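Botulinum neurotoxin type G (Clostridium botulinum, PDB 3MPP) adheres to the surface of host nerve cells through its receptor-binding domain and delivers its protease light chain into the host cytosol. Local coordinates at residues 212-215 against 216-219; 8-12 against 13-17; 252-256 against 257-261; 400-404 against 405-409. The protein carries 4 engineered substitutions. One frame throughout, in Å; residues are numbered along the deposited sequence.

Contact 1: 212-215 against 216-219; sequences EVEE and RYKI. Engineered in segment 212-215: Glu-214 (natural residue Ser), Glu-215 (natural residue Ser). Engineered in segment 216-219: Arg-216 (natural residue Leu), Lys-218 (natural residue Trp).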
# COMPACT_ATOMS: atom_id res chain seq x y z
N GLU A 212 13.73 -15.07 -8.67
CA GLU A 212 13.46 -14.04 -9.66
C GLU A 212 12.27 -13.17 -9.24
O GLU A 212 12.24 -11.96 -9.49
CB GLU A 212 13.17 -14.70 -11.01
CG GLU A 212 13.94 -14.13 -12.19
CD GLU A 212 14.15 -15.16 -13.29
OE1 GLU A 212 13.38 -16.15 -13.35
OE2 GLU A 212 15.09 -14.99 -14.10
N VAL A 213 11.28 -13.79 -8.60
CA VAL A 213 10.08 -13.07 -8.21
C VAL A 213 10.38 -12.10 -7.08
O VAL A 213 9.97 -10.93 -7.13
CB VAL A 213 8.95 -14.04 -7.81
CG1 VAL A 213 7.76 -13.26 -7.24
CG2 VAL A 213 8.52 -14.88 -9.01
N GLU A 214 11.10 -12.57 -6.07
CA GLU A 214 11.47 -11.74 -4.93
C GLU A 214 12.29 -10.52 -5.36
O GLU A 214 12.10 -9.41 -4.86
CB GLU A 214 12.26 -12.55 -3.90
CG GLU A 214 12.99 -11.70 -2.87
CD GLU A 214 12.04 -10.84 -2.06
OE1 GLU A 214 10.84 -11.17 -2.00
OE2 GLU A 214 12.49 -9.82 -1.49
N GLU A 215 13.21 -10.74 -6.29
CA GLU A 215 14.07 -9.65 -6.73
C GLU A 215 13.28 -8.61 -7.51
O GLU A 215 13.46 -7.41 -7.30
CB GLU A 215 15.25 -10.19 -7.55
CG GLU A 215 16.14 -11.16 -6.78
CD GLU A 215 16.53 -10.64 -5.40
OE1 GLU A 215 16.89 -9.45 -5.29
OE2 GLU A 215 16.48 -11.42 -4.43
N ARG A 216 12.39 -9.06 -8.39
CA ARG A 216 11.57 -8.13 -9.15
C ARG A 216 10.67 -7.33 -8.22
O ARG A 216 10.30 -6.19 -8.52
CB ARG A 216 10.73 -8.88 -10.19
CG ARG A 216 10.31 -8.03 -11.37
CD ARG A 216 9.99 -8.89 -12.58
NE ARG A 216 11.08 -9.82 -12.89
CZ ARG A 216 12.16 -9.50 -13.60
NH1 ARG A 216 12.30 -8.27 -14.08
NH2 ARG A 216 13.10 -10.41 -13.83
N TYR A 217 10.31 -7.92 -7.09
CA TYR A 217 9.51 -7.24 -6.09
C TYR A 217 10.30 -6.11 -5.45
O TYR A 217 9.83 -4.97 -5.37
CB TYR A 217 9.06 -8.24 -5.02
CG TYR A 217 8.34 -7.60 -3.85
CD1 TYR A 217 7.07 -7.06 -3.99
CD2 TYR A 217 8.94 -7.54 -2.60
CE1 TYR A 217 6.42 -6.48 -2.91
CE2 TYR A 217 8.29 -6.97 -1.52
CZ TYR A 217 7.03 -6.45 -1.68
OH TYR A 217 6.38 -5.87 -0.61
N LYS A 218 11.52 -6.42 -5.00
CA LYS A 218 12.35 -5.42 -4.35
C LYS A 218 12.62 -4.26 -5.30
O LYS A 218 12.58 -3.09 -4.90
CB LYS A 218 13.66 -6.03 -3.84
CG LYS A 218 13.44 -7.10 -2.78
CD LYS A 218 14.71 -7.45 -2.03
CE LYS A 218 15.55 -8.47 -2.78
NZ LYS A 218 16.66 -9.02 -1.95
N ILE A 219 12.87 -4.58 -6.56
CA ILE A 219 13.06 -3.56 -7.59
C ILE A 219 11.81 -2.71 -7.80
O ILE A 219 11.89 -1.48 -7.84
CB ILE A 219 13.49 -4.19 -8.94
CG1 ILE A 219 15.01 -4.34 -9.02
CG2 ILE A 219 13.02 -3.32 -10.10
CD1 ILE A 219 15.59 -5.39 -8.08
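Glu-212 CG lies at the edge of the Arg-216 guanidinium, near its plane, 4.2 Å from NH2. The two side chains run side by side in the same direction one helical turn apart, yet carboxylate and guanidinium planes stand 49° apart and their charged ends do not meet. Glu-214 OE1 approaches the Tyr-217 ring obliquely in one of its two conformers, so this carboxylate position is uncertain.

The charged link that does close joins Glu-215 to Lys-218, both engineered residues, as are Glu-214 and Arg-216. Glu-215 OE1 and Lys-218 NZ form a salt bridge of 3.4 Å, and a weak hydrogen bond runs from NZ to OE2, so the ammonium addresses both carboxylate oxygens loosely. CG of Glu-215 lies opposite its carbonyl carbon (chi1 -60°) and the chain folds at the next bond; Lys-218 bends in turn at chi3, bringing its CE within 3.0 Å of Glu-215 OE1.

Beneath the side chains run regular alpha-helical bonds, from Arg-216 N to Glu-212 O at 3.1 Å and, at the far end, from Ile-219 N to Glu-215 O at 3.0 Å.

Helix 210-220 lies in the link between the two receptor-binding subdomains. Branched, apolar Val-213 suits the buried side, packing on Leu-208 and on Thr-147 of strand 144-150. Tyr-217, long enough to reach both ways, touches Ser-145 of that strand and the loop residues Asn-161 and Thr-359.

Contact 2: 8-12 against 13-17; sequences SYRGG and RLIDS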
# COMPACT_ATOMS: atom_id res chain seq x y z
N SER A 8 3.34 0.92 -19.56
CA SER A 8 3.78 2.12 -18.87
C SER A 8 2.98 3.29 -19.38
O SER A 8 2.64 3.37 -20.56
CB SER A 8 5.27 2.37 -19.11
OG SER A 8 6.04 1.27 -18.65
N TYR A 9 2.66 4.21 -18.48
CA TYR A 9 2.00 5.45 -18.83
C TYR A 9 3.06 6.54 -18.88
O TYR A 9 3.41 7.13 -17.86
CB TYR A 9 0.93 5.78 -17.79
CG TYR A 9 0.07 6.96 -18.17
CD1 TYR A 9 0.17 8.16 -17.47
CD2 TYR A 9 -0.83 6.89 -19.23
CE1 TYR A 9 -0.61 9.25 -17.81
CE2 TYR A 9 -1.61 7.97 -19.57
CZ TYR A 9 -1.49 9.15 -18.87
OH TYR A 9 -2.27 10.23 -19.21
N ARG A 10 3.57 6.80 -20.08
CA ARG A 10 4.65 7.77 -20.28
C ARG A 10 4.16 9.02 -21.01
O ARG A 10 3.69 8.93 -22.14
CB ARG A 10 5.79 7.13 -21.08
CG ARG A 10 6.37 5.87 -20.47
CD ARG A 10 7.51 6.18 -19.51
NE ARG A 10 8.11 4.96 -18.96
CZ ARG A 10 8.94 4.17 -19.63
NH1 ARG A 10 9.27 4.46 -20.88
NH2 ARG A 10 9.44 3.09 -19.05
N GLY A 11 4.27 10.17 -20.36
CA GLY A 11 3.95 11.44 -21.00
C GLY A 11 2.60 11.51 -21.68
O GLY A 11 2.50 11.85 -22.86
N GLY A 12 1.54 11.20 -20.93
CA GLY A 12 0.19 11.35 -21.42
C GLY A 12 -0.33 10.16 -22.19
O GLY A 12 -1.51 10.11 -22.55
N ARG A 13 0.53 9.19 -22.46
CA ARG A 13 0.12 8.02 -23.23
C ARG A 13 0.48 6.69 -22.58
O ARG A 13 1.52 6.56 -21.94
CB ARG A 13 0.70 8.10 -24.65
CG ARG A 13 2.22 8.14 -24.71
CD ARG A 13 2.72 8.02 -26.14
NE ARG A 13 2.49 9.23 -26.93
CZ ARG A 13 3.43 10.14 -27.18
NH1 ARG A 13 4.66 9.98 -26.72
NH2 ARG A 13 3.13 11.22 -27.91
N LEU A 14 -0.40 5.71 -22.75
CA LEU A 14 -0.14 4.34 -22.34
C LEU A 14 0.61 3.60 -23.46
O LEU A 14 0.10 3.46 -24.57
CB LEU A 14 -1.44 3.61 -22.05
CG LEU A 14 -1.34 2.19 -21.48
CD1 LEU A 14 -0.69 2.20 -20.12
CD2 LEU A 14 -2.71 1.57 -21.39
N ILE A 15 1.81 3.13 -23.16
CA ILE A 15 2.63 2.46 -24.17
C ILE A 15 3.08 1.08 -23.71
O ILE A 15 2.89 0.70 -22.55
CB ILE A 15 3.89 3.28 -24.50
CG1 ILE A 15 4.81 3.34 -23.27
CG2 ILE A 15 3.51 4.68 -24.95
CD1 ILE A 15 6.19 3.93 -23.55
N ASP A 16 3.68 0.34 -24.63
CA ASP A 16 4.32 -0.92 -24.31
C ASP A 16 5.82 -0.68 -24.18
O ASP A 16 6.51 -0.45 -25.17
CB ASP A 16 4.04 -1.93 -25.43
CG ASP A 16 4.73 -3.26 -25.19
OD1 ASP A 16 5.26 -3.47 -24.08
OD2 ASP A 16 4.72 -4.11 -26.11
N SER A 17 6.32 -0.72 -22.95
CA SER A 17 7.75 -0.51 -22.69
C SER A 17 8.56 -1.76 -23.04
O SER A 17 9.78 -1.75 -22.98
CB SER A 17 7.99 -0.14 -21.23
OG SER A 17 7.36 1.09 -20.90
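Arg-10 and Arg-13 close a beta hairpin of strands 3-10 and 13-16 through a type I' turn, whose middle residues are Gly-11 and Gly-12. Both glycines have positive phi, a conformation easily reached without a side chain; at Gly-12 a CB would press on the preceding carbonyl oxygen. Arg-10 N donates to Arg-13 O at 2.8 Å, and Arg-13 N returns to Arg-10 O at 3.2 Å, from well above the carbonyl plane, off its lone pairs.

Ser-8 and Ile-15 form the next hydrogen-bonded pair, with Ile-15 N to Ser-8 O at 2.7 Å almost linear. On their face, in one of the two conformers of Arg-10, Ile-15 CD1 rests 3.6 Å from Arg-10 CG, its side chain crossing the aliphatic part of the arginine near a right angle. Small, polar Ser-8 suits its buried place because its hydroxyl meets that of Ser-17, OG to OG, at 2.6 Å. On the other face, Tyr-9 CD2 lies 3.6 Å from Arg-13 O and, only loosely, 4.4 Å from Leu-14 CB.

A second shell fixes these groups. The Tyr-9 ring stacks on Phe-32, Leu-14 packs on Val-26, and Ser-8 OG has a further, weak bond with Asn-37 OD1; Asp-16 binds the backbone nitrogens of Ser-6, Ser-18 and Ala-22. With CG1 of Ile-15 set between its own N and carbonyl carbon (chi1 66°), that methylene lies 3.5 Å from Ser-8 O.

Contact 3: 252-256 against 257-261; sequences IKYFS and KASMG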
# COMPACT_ATOMS: atom_id res chain seq x y z
N ILE A 252 -2.70 7.97 18.28
CA ILE A 252 -2.20 9.08 19.09
C ILE A 252 -3.21 10.24 19.17
O ILE A 252 -3.62 10.79 18.15
CB ILE A 252 -0.84 9.64 18.57
CG1 ILE A 252 0.13 8.49 18.21
CG2 ILE A 252 -0.26 10.59 19.61
CD1 ILE A 252 0.48 7.60 19.41
N LYS A 253 -3.54 10.59 20.39
CA LYS A 253 -4.58 11.56 20.71
C LYS A 253 -3.95 12.73 21.50
O LYS A 253 -3.11 12.51 22.36
CB LYS A 253 -5.63 10.85 21.57
CG LYS A 253 -6.84 11.64 21.97
CD LYS A 253 -7.69 10.82 22.94
CE LYS A 253 -9.06 11.45 23.18
NZ LYS A 253 -9.04 12.47 24.27
N TYR A 254 -4.34 13.95 21.19
CA TYR A 254 -3.90 15.12 21.94
C TYR A 254 -4.41 15.07 23.37
O TYR A 254 -5.60 14.88 23.62
CB TYR A 254 -4.37 16.40 21.24
CG TYR A 254 -3.92 17.69 21.91
CD1 TYR A 254 -2.57 18.02 21.99
CD2 TYR A 254 -4.85 18.59 22.42
CE1 TYR A 254 -2.16 19.20 22.59
CE2 TYR A 254 -4.45 19.77 23.02
CZ TYR A 254 -3.10 20.07 23.10
OH TYR A 254 -2.71 21.24 23.68
N PHE A 255 -3.50 15.24 24.31
CA PHE A 255 -3.84 15.25 25.73
C PHE A 255 -3.70 16.70 26.15
O PHE A 255 -2.58 17.17 26.36
CB PHE A 255 -2.85 14.35 26.49
CG PHE A 255 -3.06 14.33 27.98
CD1 PHE A 255 -1.97 14.21 28.83
CD2 PHE A 255 -4.33 14.42 28.53
CE1 PHE A 255 -2.15 14.18 30.21
CE2 PHE A 255 -4.51 14.39 29.91
CZ PHE A 255 -3.43 14.27 30.75
N SER A 256 -4.84 17.39 26.23
CA SER A 256 -4.92 18.83 26.50
C SER A 256 -4.17 19.29 27.73
O SER A 256 -3.54 20.34 27.73
CB SER A 256 -6.39 19.25 26.66
OG SER A 256 -7.04 19.29 25.41
N LYS A 257 -4.27 18.52 28.81
CA LYS A 257 -3.67 18.93 30.08
C LYS A 257 -2.14 18.97 30.05
O LYS A 257 -1.51 19.56 30.92
CB LYS A 257 -4.13 18.00 31.21
CG LYS A 257 -5.34 18.50 31.99
CD LYS A 257 -6.64 18.26 31.24
CE LYS A 257 -7.81 18.18 32.21
NZ LYS A 257 -8.00 19.45 32.97
N ALA A 258 -1.54 18.35 29.03
CA ALA A 258 -0.10 18.15 29.05
C ALA A 258 0.67 18.62 27.80
O ALA A 258 1.90 18.57 27.78
CB ALA A 258 0.21 16.67 29.32
N SER A 259 -0.06 19.05 26.78
CA SER A 259 0.57 19.42 25.51
C SER A 259 1.30 18.21 24.90
O SER A 259 2.41 18.36 24.40
CB SER A 259 1.58 20.56 25.72
OG SER A 259 0.96 21.77 26.19
N MET A 260 0.69 17.03 24.99
CA MET A 260 1.33 15.80 24.49
C MET A 260 0.39 14.93 23.70
O MET A 260 -0.82 15.16 23.68
CB MET A 260 1.88 14.97 25.66
CG MET A 260 2.97 15.67 26.46
SD MET A 260 3.36 14.78 27.98
CE MET A 260 4.55 15.93 28.68
N GLY A 261 0.95 13.90 23.06
CA GLY A 261 0.16 12.85 22.44
C GLY A 261 0.16 11.63 23.34
O GLY A 261 1.23 11.14 23.73
O HOH W 1 -0.13 22.54 23.88
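Phe-255 folds back over the turn of a beta hairpin of strands 250-255 and 260-270, onto Lys-257 and Ala-258. Its CB starts 3.6 Å from Met-260 O, which accepts the bond from Phe-255 N at 2.8 Å. With CG opposite the backbone N (chi1 177°), the ring swings over the turn. At one part of the rim CD1 presses against Ala-258 CB at 3.3 Å, a tight contact that suits alanine's lone methyl, and CE1 meets the same carbon. At another, CE2 and CZ reach Lys-257 CB, which makes an off-centre CH-pi contact 4.2 Å from the ring centroid. Both carbons come from the face over which the backbone nitrogens of Lys-257 and Ala-258 lie, toward its rim.

The turn itself is gripped by Phe-255 O, which takes a bond from Ala-258 N at 3.1 Å and a weak one from Ser-259 N. Ser-259, with positive phi, and Met-260 both face Phe-255, making a G1 beta bulge. A water at the edge of the Tyr-254 ring joins its OH to Ser-259 OG.

Gly-261, without a side chain, lets Ile-252 CG2 come within 3.6 Å of its CA. Around the hairpin, part of the C-terminal receptor-binding subdomain, Phe-255 and Met-260 pack on Tyr-396 of strand 394-400, Gly-261 bonds to the backbone of Phe-397, and Ser-259 bonds to that of Leu-337 in strand 332-339.

Contact 4: 400-404 against 405-409; sequences SQWYL and RRISE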
# COMPACT_ATOMS: atom_id res chain seq x y z
N SER A 400 13.07 8.96 21.43
CA SER A 400 13.95 8.17 22.29
C SER A 400 15.24 7.71 21.62
O SER A 400 15.24 7.32 20.45
CB SER A 400 13.18 6.95 22.82
OG SER A 400 14.00 6.18 23.67
N GLN A 401 16.35 7.79 22.36
CA GLN A 401 17.62 7.23 21.93
C GLN A 401 17.61 5.69 21.94
O GLN A 401 18.50 5.07 21.39
CB GLN A 401 18.75 7.70 22.86
CG GLN A 401 18.77 9.19 23.13
CD GLN A 401 19.55 9.96 22.08
OE1 GLN A 401 20.27 10.90 22.41
NE2 GLN A 401 19.40 9.58 20.82
N TRP A 402 16.62 5.10 22.60
CA TRP A 402 16.51 3.63 22.68
C TRP A 402 16.43 3.01 21.28
O TRP A 402 16.97 1.93 21.03
CB TRP A 402 15.28 3.26 23.51
CG TRP A 402 14.73 1.87 23.28
CD1 TRP A 402 13.56 1.55 22.64
CD2 TRP A 402 15.31 0.62 23.70
NE1 TRP A 402 13.38 0.18 22.64
CE2 TRP A 402 14.44 -0.41 23.28
CE3 TRP A 402 16.47 0.27 24.40
CZ2 TRP A 402 14.70 -1.76 23.53
CZ3 TRP A 402 16.73 -1.08 24.64
CH2 TRP A 402 15.85 -2.07 24.22
N TYR A 403 15.76 3.72 20.38
CA TYR A 403 15.54 3.22 19.02
C TYR A 403 16.79 3.25 18.14
O TYR A 403 16.81 2.62 17.08
CB TYR A 403 14.41 4.00 18.35
CG TYR A 403 13.06 3.85 19.04
CD1 TYR A 403 12.43 2.61 19.13
CD2 TYR A 403 12.42 4.96 19.57
CE1 TYR A 403 11.18 2.49 19.74
CE2 TYR A 403 11.19 4.86 20.18
CZ TYR A 403 10.57 3.63 20.26
OH TYR A 403 9.34 3.56 20.86
N LEU A 404 17.83 3.95 18.58
CA LEU A 404 19.08 4.00 17.83
C LEU A 404 20.11 3.00 18.36
O LEU A 404 21.18 2.84 17.77
CB LEU A 404 19.68 5.42 17.87
CG LEU A 404 18.84 6.47 17.13
CD1 LEU A 404 19.61 7.74 17.02
CD2 LEU A 404 18.48 5.96 15.75
N ARG A 405 19.81 2.36 19.48
CA ARG A 405 20.73 1.38 20.05
C ARG A 405 20.90 0.15 19.16
O ARG A 405 19.93 -0.44 18.68
CB ARG A 405 20.30 0.97 21.46
CG ARG A 405 20.37 2.15 22.43
CD ARG A 405 20.20 1.73 23.88
NE ARG A 405 21.20 0.78 24.33
CZ ARG A 405 21.25 0.32 25.58
NH1 ARG A 405 20.36 0.76 26.46
NH2 ARG A 405 22.18 -0.56 25.95
N ARG A 406 22.16 -0.23 18.95
CA ARG A 406 22.50 -1.38 18.14
C ARG A 406 22.56 -2.57 19.08
O ARG A 406 23.63 -3.12 19.33
CB ARG A 406 23.85 -1.17 17.45
CG ARG A 406 23.95 0.11 16.62
CD ARG A 406 22.62 0.54 16.01
NE ARG A 406 21.94 -0.52 15.29
CZ ARG A 406 20.66 -0.48 14.93
NH1 ARG A 406 19.91 0.57 15.22
NH2 ARG A 406 20.13 -1.50 14.28
N ILE A 407 21.40 -2.95 19.60
CA ILE A 407 21.28 -4.01 20.59
C ILE A 407 21.77 -5.35 20.04
O ILE A 407 22.42 -6.12 20.74
CB ILE A 407 19.81 -4.12 21.07
CG1 ILE A 407 19.37 -2.77 21.65
CG2 ILE A 407 19.65 -5.22 22.09
CD1 ILE A 407 17.88 -2.55 21.60
N SER A 408 21.42 -5.63 18.79
CA SER A 408 21.88 -6.81 18.09
C SER A 408 21.69 -6.53 16.61
O SER A 408 21.00 -5.58 16.26
CB SER A 408 21.05 -8.02 18.50
OG SER A 408 19.68 -7.76 18.30
N GLU A 409 22.28 -7.35 15.75
CA GLU A 409 22.16 -7.13 14.30
C GLU A 409 20.72 -7.24 13.77
O GLU A 409 20.40 -6.66 12.75
CB GLU A 409 23.11 -8.06 13.52
CG GLU A 409 24.60 -7.69 13.62
CD GLU A 409 25.31 -8.26 14.85
OE1 GLU A 409 24.63 -8.55 15.86
OE2 GLU A 409 26.55 -8.42 14.80
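The host ganglioside-binding motif inferred for this toxin, Ser-400 to Tyr-403, turns through a short 3-10 segment, and its tryptophan meets Ile-407 of the following loop. Ile-407 CD1 sits over the face of the six-membered ring of Trp-402, a CH-pi contact of 3.8 Å to the centroid. The methyl is displaced toward CH2, 3.3 Å away, a tight contact, and the two side chains cross at about a right angle. On the same ring, CE3 meets Arg-405 CD obliquely at 4.0 Å, while ring and guanidinium planes are nearly perpendicular (88°). Trp-402 is exposed, which suits a residue inferred to be a ganglioside-binding site: a broad apolar surface of this kind is commonly used against sugar rings.

CG of Trp-402 lies anti to its N (chi1 159°), which turns the indole toward Ile-407. Ser-400 OG accepts from Trp-402 N at 3.0 Å, an ST turn suited to serine's short hydroxyl. Tyr-403 is buried, its OH bonded to the backbone N of Ile-379, and Trp-402 CD1 lies over one face of its ring, toward the rim. Arg-415 flanks both Trp-402 and Ile-407, and its NH1 also binds Arg-405 O.

Beyond the helical turn the chain kinks at Arg-406, the centre of an inverse gamma turn closed by a weak bond. Its side chain bends at chi2 and chi3, bringing CD within 3.2 Å of Leu-404 O. Arg-405 N donates a hydrogen bond to Trp-402 O at 3.3 Å, from 66° out of that carbonyl's plane.

How the contacts relate
All four are surface contacts within continuous stretches, each with only one or two buried residues. Contact 1 is helical and sits between the subdomains, with four engineered charged side chains. Contacts 2 and 3 are both antiparallel hairpins, one in each receptor-binding subdomain, with centres about 48 Å apart on opposite sides of the chain's centre: the first closes with a two-glycine turn, the second with a bulge and an aromatic ring. Contact 4 is loop and 3-10 turn, and it alone includes the inferred ganglioside motif. Contacts 3 and 4 come within about 10 Å at nearest atoms, and strand 394-400, which flanks contact 3, runs into contact 4.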